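Local coordinates for putative uncharacterized protein Ta1305 (Thermoplasma acidophilum, PDB 4RKS) that catalyses the ATP-dependent phosphorylation of (R)-mevalonate to (R)-mevalonate 3-phosphate in an alternative, archaeal mevalonate pathway of isoprenoid synthesis, at residues A[157-162]-A[209-214]; A[48-53]-A[218-223]; A[171-176]-A[226-231]. All coordinates share one frame; numbering follows the deposited sequence.

Contact 1 (A[157-162]-A[209-214]). With MEV ((R)-mevalonate), chain C.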
# COMPACT_ATOMS: atom_id res chain seq x y z
N VAL A 157 -1.47 9.26 8.55
CA VAL A 157 -1.74 9.65 7.19
C VAL A 157 -2.31 8.45 6.41
O VAL A 157 -3.28 8.59 5.69
CB VAL A 157 -0.47 10.19 6.53
CG1 VAL A 157 -0.73 10.54 5.07
CG2 VAL A 157 0.03 11.41 7.31
N SER A 158 -1.70 7.28 6.59
CA SER A 158 -2.20 6.06 5.97
C SER A 158 -1.68 4.84 6.71
O SER A 158 -0.47 4.71 6.92
CB SER A 158 -1.79 5.99 4.49
OG SER A 158 -2.13 4.74 3.93
N GLU A 159 -2.57 3.93 7.10
CA GLU A 159 -2.23 2.88 8.04
C GLU A 159 -1.21 1.87 7.48
O GLU A 159 -0.57 1.18 8.26
CB GLU A 159 -3.49 2.14 8.51
CG GLU A 159 -4.31 1.50 7.40
CD GLU A 159 -5.30 2.46 6.74
OE1 GLU A 159 -5.33 3.66 7.12
OE2 GLU A 159 -6.06 2.02 5.84
N SER A 160 -1.07 1.80 6.16
CA SER A 160 -0.10 0.89 5.54
C SER A 160 1.11 1.63 4.92
O SER A 160 1.67 1.20 3.91
CB SER A 160 -0.77 0.03 4.47
OG SER A 160 -1.77 -0.80 5.03
N ALA A 161 1.50 2.74 5.55
CA ALA A 161 2.62 3.54 5.08
C ALA A 161 3.92 2.72 5.00
O ALA A 161 4.76 2.95 4.12
CB ALA A 161 2.81 4.75 5.98
N GLY A 162 4.07 1.78 5.92
CA GLY A 162 5.30 1.00 6.02
C GLY A 162 5.59 0.14 4.79
O GLY A 162 6.75 -0.14 4.49
N VAL A 209 -14.98 2.24 5.65
CA VAL A 209 -16.12 1.33 5.76
C VAL A 209 -15.64 -0.10 5.97
O VAL A 209 -16.23 -0.86 6.75
CB VAL A 209 -17.02 1.39 4.52
CG1 VAL A 209 -18.19 0.44 4.66
CG2 VAL A 209 -17.50 2.81 4.29
N ILE A 210 -14.57 -0.47 5.27
CA ILE A 210 -13.98 -1.80 5.41
C ILE A 210 -13.50 -2.00 6.86
O ILE A 210 -13.93 -2.93 7.54
CB ILE A 210 -12.81 -2.01 4.42
CG1 ILE A 210 -13.34 -2.04 2.98
CG2 ILE A 210 -12.07 -3.31 4.75
CD1 ILE A 210 -12.25 -2.04 1.88
N HIS A 211 -12.63 -1.11 7.33
CA HIS A 211 -12.16 -1.15 8.71
C HIS A 211 -13.31 -1.11 9.73
O HIS A 211 -13.34 -1.90 10.68
CB HIS A 211 -11.20 0.03 8.96
CG HIS A 211 -9.91 -0.08 8.22
ND1 HIS A 211 -9.24 -1.28 8.07
CD2 HIS A 211 -9.17 0.85 7.58
CE1 HIS A 211 -8.14 -1.08 7.37
NE2 HIS A 211 -8.07 0.21 7.06
N GLN A 212 -14.26 -0.21 9.52
CA GLN A 212 -15.37 -0.07 10.47
C GLN A 212 -16.24 -1.34 10.54
O GLN A 212 -16.64 -1.77 11.61
CB GLN A 212 -16.23 1.15 10.10
CG GLN A 212 -17.33 1.46 11.10
CD GLN A 212 -18.09 2.75 10.78
OE1 GLN A 212 -18.00 3.28 9.66
NE2 GLN A 212 -18.85 3.25 11.75
N ASN A 213 -16.51 -1.96 9.40
CA ASN A 213 -17.44 -3.10 9.43
C ASN A 213 -16.80 -4.46 9.72
O ASN A 213 -17.42 -5.30 10.38
CB ASN A 213 -18.22 -3.18 8.12
CG ASN A 213 -19.28 -2.11 8.03
OD1 ASN A 213 -20.46 -2.37 8.26
ND2 ASN A 213 -18.86 -0.90 7.72
N ILE A 214 -15.57 -4.68 9.26
CA ILE A 214 -14.96 -6.00 9.42
C ILE A 214 -14.86 -6.43 10.88
O ILE A 214 -15.00 -7.60 11.20
CB ILE A 214 -13.55 -6.07 8.79
CG1 ILE A 214 -13.21 -7.53 8.48
CG2 ILE A 214 -12.46 -5.42 9.71
CD1 ILE A 214 -11.78 -7.77 8.09
C8 MEV C . -5.32 -1.45 3.85
O8 MEV C . -5.40 -0.38 4.78
C2 MEV C . -6.72 -1.90 3.53
C3 MEV C . -6.91 -2.79 2.32
O7 MEV C . -6.27 -2.29 1.17
C4 MEV C . -6.39 -4.20 2.59
C5 MEV C . -4.90 -4.34 2.36
O3 MEV C . -4.34 -3.89 1.32
O4 MEV C . -4.20 -4.91 3.24
C6 MEV C . -8.40 -2.85 2.05
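E159 and H211 meet end to edge in the mevalonate pocket of this GHMP-family kinase, joined by a histidine-carboxylate hydrogen bond. E159 sits in a type I beta turn from S158 to A161 that leads into the helix ending at 166. H211 comes from the facing side, on helix 207-214. From CB, the E159 chain turns to a CG placed between the backbone N and the carbonyl carbon (chi1 59°). It bends again at chi2, which carries the carboxylate out toward the histidine. CG lies 3.4 Å from O8 of mevalonate. CD is 3.6 Å from H211 NE2. Of the two oxygens, OE1 forms a salt bridge with R47, while OE2 faces the pocket. H211 NE2 donates to E159 OE2 at 3.0 Å, and the bond is fairly straight (161°). OE2 lies in the imidazole plane, but the N-H reaches it from above the carboxylate plane, which is turned 79° from the ring. On the far side of the ring, H211 ND1 is bonded to the backbone N of G40, so both nitrogens hold the ring's rotation. S160 and I210 also line the pocket, the latter with CD1 3.9 Å from mevalonate C6. R163 NH2 and L38 N also hydrogen-bond mevalonate. The mevalonate hydroxyl O8 lies 2.7 Å from E159 OE2.

Contact 2 (A[48-53]-A[218-223])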
# COMPACT_ATOMS: atom_id res chain seq x y z
N THR A 48 -3.24 2.66 14.20
CA THR A 48 -2.51 1.39 14.35
C THR A 48 -3.33 0.19 13.86
O THR A 48 -4.49 0.03 14.25
CB THR A 48 -2.11 1.17 15.82
OG1 THR A 48 -1.41 2.33 16.29
CG2 THR A 48 -1.21 -0.06 15.98
N PRO A 49 -2.74 -0.66 12.99
CA PRO A 49 -3.41 -1.88 12.51
C PRO A 49 -3.81 -2.82 13.66
O PRO A 49 -2.98 -3.07 14.54
CB PRO A 49 -2.35 -2.55 11.64
CG PRO A 49 -1.46 -1.43 11.21
CD PRO A 49 -1.42 -0.48 12.38
N LEU A 50 -5.04 -3.33 13.66
CA LEU A 50 -5.47 -4.22 14.74
C LEU A 50 -4.76 -5.56 14.71
O LEU A 50 -4.69 -6.25 15.73
CB LEU A 50 -6.98 -4.44 14.68
CG LEU A 50 -7.82 -3.37 15.36
CD1 LEU A 50 -9.30 -3.70 15.26
CD2 LEU A 50 -7.40 -3.20 16.82
N HIS A 51 -4.23 -5.94 13.55
CA HIS A 51 -3.60 -7.25 13.44
C HIS A 51 -2.49 -7.25 12.40
O HIS A 51 -2.29 -6.27 11.68
CB HIS A 51 -4.65 -8.32 13.11
CG HIS A 51 -5.23 -8.22 11.73
ND1 HIS A 51 -4.56 -8.64 10.60
CD2 HIS A 51 -6.44 -7.77 11.30
CE1 HIS A 51 -5.32 -8.45 9.54
NE2 HIS A 51 -6.47 -7.92 9.94
N THR A 52 -1.76 -8.36 12.32
CA THR A 52 -0.61 -8.48 11.41
C THR A 52 -1.04 -8.55 9.94
O THR A 52 -2.02 -9.20 9.61
CB THR A 52 0.23 -9.73 11.76
OG1 THR A 52 0.79 -9.56 13.07
CG2 THR A 52 1.35 -9.97 10.75
N SER A 53 -0.32 -7.84 9.06
CA SER A 53 -0.61 -7.86 7.63
C SER A 53 0.69 -7.93 6.84
O SER A 53 1.76 -7.85 7.42
CB SER A 53 -1.42 -6.63 7.22
OG SER A 53 -0.77 -5.43 7.63
N ASP A 218 -18.27 -11.97 13.76
CA ASP A 218 -17.99 -12.99 14.76
C ASP A 218 -16.74 -13.80 14.43
O ASP A 218 -16.13 -14.41 15.30
CB ASP A 218 -19.19 -13.93 14.89
CG ASP A 218 -20.51 -13.19 14.80
OD1 ASP A 218 -20.60 -12.06 15.33
OD2 ASP A 218 -21.46 -13.72 14.18
N LEU A 219 -16.37 -13.82 13.15
CA LEU A 219 -15.16 -14.50 12.73
C LEU A 219 -13.92 -13.60 12.87
O LEU A 219 -12.81 -14.05 12.61
CB LEU A 219 -15.29 -14.96 11.28
CG LEU A 219 -16.53 -15.80 10.98
CD1 LEU A 219 -16.83 -15.75 9.50
CD2 LEU A 219 -16.30 -17.22 11.45
N TYR A 220 -14.11 -12.35 13.28
CA TYR A 220 -12.99 -11.42 13.30
C TYR A 220 -11.85 -11.85 14.23
O TYR A 220 -10.68 -11.74 13.84
CB TYR A 220 -13.43 -10.00 13.67
CG TYR A 220 -12.31 -8.99 13.51
CD1 TYR A 220 -11.68 -8.80 12.29
CD2 TYR A 220 -11.88 -8.23 14.59
CE1 TYR A 220 -10.65 -7.89 12.13
CE2 TYR A 220 -10.86 -7.31 14.44
CZ TYR A 220 -10.24 -7.15 13.22
OH TYR A 220 -9.23 -6.24 13.08
N PRO A 221 -12.17 -12.31 15.46
CA PRO A 221 -11.05 -12.77 16.29
C PRO A 221 -10.18 -13.85 15.65
O PRO A 221 -8.96 -13.79 15.80
CB PRO A 221 -11.73 -13.32 17.55
CG PRO A 221 -13.15 -12.85 17.50
CD PRO A 221 -13.36 -12.03 16.28
N ALA A 222 -10.78 -14.83 14.98
CA ALA A 222 -10.01 -15.88 14.32
C ALA A 222 -9.25 -15.35 13.10
O ALA A 222 -8.17 -15.84 12.78
CB ALA A 222 -10.92 -17.02 13.90
N ARG A 223 -9.84 -14.37 12.43
CA ARG A 223 -9.20 -13.76 11.26
C ARG A 223 -7.87 -13.13 11.65
O ARG A 223 -6.88 -13.29 10.95
CB ARG A 223 -10.13 -12.72 10.63
CG ARG A 223 -9.48 -11.80 9.59
CD ARG A 223 -8.92 -12.57 8.40
NE ARG A 223 -8.07 -11.71 7.57
CZ ARG A 223 -7.14 -12.16 6.73
NH1 ARG A 223 -6.94 -13.46 6.58
NH2 ARG A 223 -6.40 -11.29 6.03
O HOH W 1 -8.20 -9.09 7.76
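H51 NE2 is gripped by a water and by G39 N, and the water ties it to R223. The water lies 3.0 Å from H51 NE2 and accepts from R223 NE at 2.6 Å. It stands at the edge of the guanidinium, in its plane. This bridge spans the two groups, whose nearest nitrogens, H51 NE2 and R223 NE, are 4.7 Å apart. The opposite nitrogen, H51 ND1, donates to T52 O at 2.8 Å, arriving from above the carbonyl plane. With both nitrogens bonded, the imidazole is fixed in rotation. R223 is held further by a salt bridge to D253 and a bond to L37 O. Y220 enters with CG anti to its backbone N (chi1 -172°), which sends the ring out toward the loop. Its OH bonds to G39 O. The hydroxyl lies 3.3 Å from L50 CB and sits at the edge of the H51 ring, 3.6 Å from CD2. L50 CD1 packs at the tyrosine edge, 4.0 Å from CE2. The start of helix 220-238 thus holds the 48-53 loop and the backbone of 37-39. H51 lies about 7 Å from bound mevalonate, consistent with a second shell behind the substrate-binding L38.

Contact 3 (A[171-176]-A[226-231]); sequences ITWSDG and HADEHA
A231, W173 and I171 carry this contact, together with D228. The methyl of A231 fits against two side chains of the strand. I171 brings both branches to it: CD1 and CG2 each lie 3.9 Å from A231 CB. I171 CD1 goes on past the methyl to the A231 backbone, 3.2 Å from the carbonyl O. W173 comes to the same methyl from its benzo ring, with CZ3 4.1 Å from A231 CB. I171 and W173 also pack on each other. I171 CG2 lies over the centre of one indole face, 3.4 Å above the plane, so I171, W173 and A231 pack against one another.

One turn earlier on the helix, D228 meets the edge of the indole. Its CG is anti to the backbone N (chi1 -165°), which swings the carboxylate toward the strand. OD1 then lies near the ring plane, 3.6 Å from W173 CE3, with the carboxylate turned 63° from the ring. An oxygen at this weakly positive ring edge is probably a mildly favourable placement. The strongest partner of OD1 is nevertheless the hydroxyl of T52. W173 NE1 is bonded to E182 on strand 179-185, so the indole is held at its far end too. Beyond W173 the strand ends in an ST turn, in which S174 OG accepts from G176 N at 3.2 Å.

The axes of 171-174 and 226-231 approach to 9.8 Å and run roughly antiparallel. The strand lies between strands 53-59 and 179-185, antiparallel to both, while helix 243-262 packs on H230 of helix 220-238.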
# COMPACT_ATOMS: atom_id res chain seq x y z
N ILE A 171 6.25 -7.48 5.89
CA ILE A 171 5.26 -7.89 6.86
C ILE A 171 5.19 -6.80 7.92
O ILE A 171 6.22 -6.30 8.36
CB ILE A 171 5.62 -9.24 7.52
CG1 ILE A 171 5.43 -10.40 6.55
CG2 ILE A 171 4.79 -9.46 8.79
CD1 ILE A 171 6.02 -11.67 7.05
N THR A 172 3.99 -6.41 8.30
CA THR A 172 3.85 -5.46 9.39
C THR A 172 3.18 -6.19 10.54
O THR A 172 1.97 -6.42 10.51
CB THR A 172 3.05 -4.23 8.98
OG1 THR A 172 3.76 -3.56 7.94
CG2 THR A 172 2.87 -3.27 10.18
N TRP A 173 4.00 -6.61 11.51
CA TRP A 173 3.53 -7.28 12.73
C TRP A 173 2.78 -6.30 13.60
O TRP A 173 3.18 -5.15 13.70
CB TRP A 173 4.71 -7.88 13.53
CG TRP A 173 5.63 -8.75 12.70
CD1 TRP A 173 6.81 -8.38 12.13
CD2 TRP A 173 5.42 -10.11 12.34
NE1 TRP A 173 7.36 -9.44 11.45
CE2 TRP A 173 6.52 -10.51 11.55
CE3 TRP A 173 4.40 -11.04 12.60
CZ2 TRP A 173 6.64 -11.80 11.03
CZ3 TRP A 173 4.52 -12.32 12.08
CH2 TRP A 173 5.63 -12.68 11.29
N SER A 174 1.70 -6.73 14.24
CA SER A 174 0.92 -5.82 15.08
C SER A 174 0.01 -6.57 16.04
O SER A 174 -0.61 -7.57 15.68
CB SER A 174 0.08 -4.87 14.22
OG SER A 174 -0.66 -3.97 15.04
N ASP A 175 -0.05 -6.07 17.27
CA ASP A 175 -0.93 -6.61 18.29
C ASP A 175 -2.03 -5.61 18.62
O ASP A 175 -2.76 -5.76 19.59
CB ASP A 175 -0.14 -6.99 19.55
CG ASP A 175 0.62 -5.81 20.17
OD1 ASP A 175 0.42 -4.65 19.75
OD2 ASP A 175 1.44 -6.06 21.08
N GLY A 176 -2.14 -4.57 17.80
CA GLY A 176 -3.13 -3.53 18.02
C GLY A 176 -2.63 -2.36 18.85
O GLY A 176 -3.31 -1.34 18.96
N HIS A 226 -5.43 -15.89 12.11
CA HIS A 226 -5.14 -16.46 10.79
C HIS A 226 -4.21 -15.55 10.00
O HIS A 226 -3.35 -16.01 9.23
CB HIS A 226 -6.43 -16.68 9.98
CG HIS A 226 -7.30 -17.78 10.50
ND1 HIS A 226 -8.65 -17.86 10.22
CD2 HIS A 226 -7.02 -18.86 11.27
CE1 HIS A 226 -9.16 -18.93 10.80
NE2 HIS A 226 -8.19 -19.55 11.45
N ALA A 227 -4.40 -14.24 10.17
CA ALA A 227 -3.57 -13.26 9.49
C ALA A 227 -2.12 -13.44 9.93
O ALA A 227 -1.23 -13.51 9.09
CB ALA A 227 -4.05 -11.85 9.77
N ASP A 228 -1.90 -13.53 11.24
CA ASP A 228 -0.56 -13.66 11.80
C ASP A 228 0.08 -14.96 11.33
O ASP A 228 1.26 -15.00 11.00
CB ASP A 228 -0.59 -13.59 13.34
CG ASP A 228 0.79 -13.35 13.94
OD1 ASP A 228 1.27 -12.19 13.89
OD2 ASP A 228 1.38 -14.31 14.46
N GLU A 229 -0.71 -16.03 11.28
CA GLU A 229 -0.21 -17.32 10.80
C GLU A 229 0.26 -17.27 9.35
O GLU A 229 1.29 -17.83 9.01
CB GLU A 229 -1.28 -18.41 10.94
CG GLU A 229 -1.59 -18.75 12.40
CD GLU A 229 -2.83 -19.60 12.56
OE1 GLU A 229 -3.33 -20.15 11.56
OE2 GLU A 229 -3.31 -19.72 13.71
N HIS A 230 -0.52 -16.61 8.50
CA HIS A 230 -0.17 -16.50 7.10
C HIS A 230 1.12 -15.72 6.92
O HIS A 230 1.95 -16.08 6.08
CB HIS A 230 -1.30 -15.84 6.31
CG HIS A 230 -2.48 -16.75 6.08
ND1 HIS A 230 -3.65 -16.31 5.49
CD2 HIS A 230 -2.66 -18.06 6.37
CE1 HIS A 230 -4.50 -17.32 5.42
NE2 HIS A 230 -3.93 -18.39 5.95
N ALA A 231 1.31 -14.66 7.70
CA ALA A 231 2.55 -13.89 7.62
C ALA A 231 3.77 -14.75 7.99
O ALA A 231 4.82 -14.65 7.35
CB ALA A 231 2.48 -12.65 8.49

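Contacts 1 and 2 are buried, and contact 3 is partly buried. Contact 1 is polar and reaches the substrate itself. Contact 2 stands behind it and mixes a water bridge with aliphatic and aromatic packing. Contact 3 is largely apolar and farthest from mevalonate. Contacts 2 and 3 share helix 220-238, and contact 1 uses helix 207-214, which precedes it in the chain. All three join the N-terminal family region to the C-terminal one. Contacts 2 and 3 also meet directly: T52 OG1 hydrogen-bonds with S174 N, and A227 packs on H51. Contact 1 touches contact 2 through P49 beside E159 and Y220 beside I214.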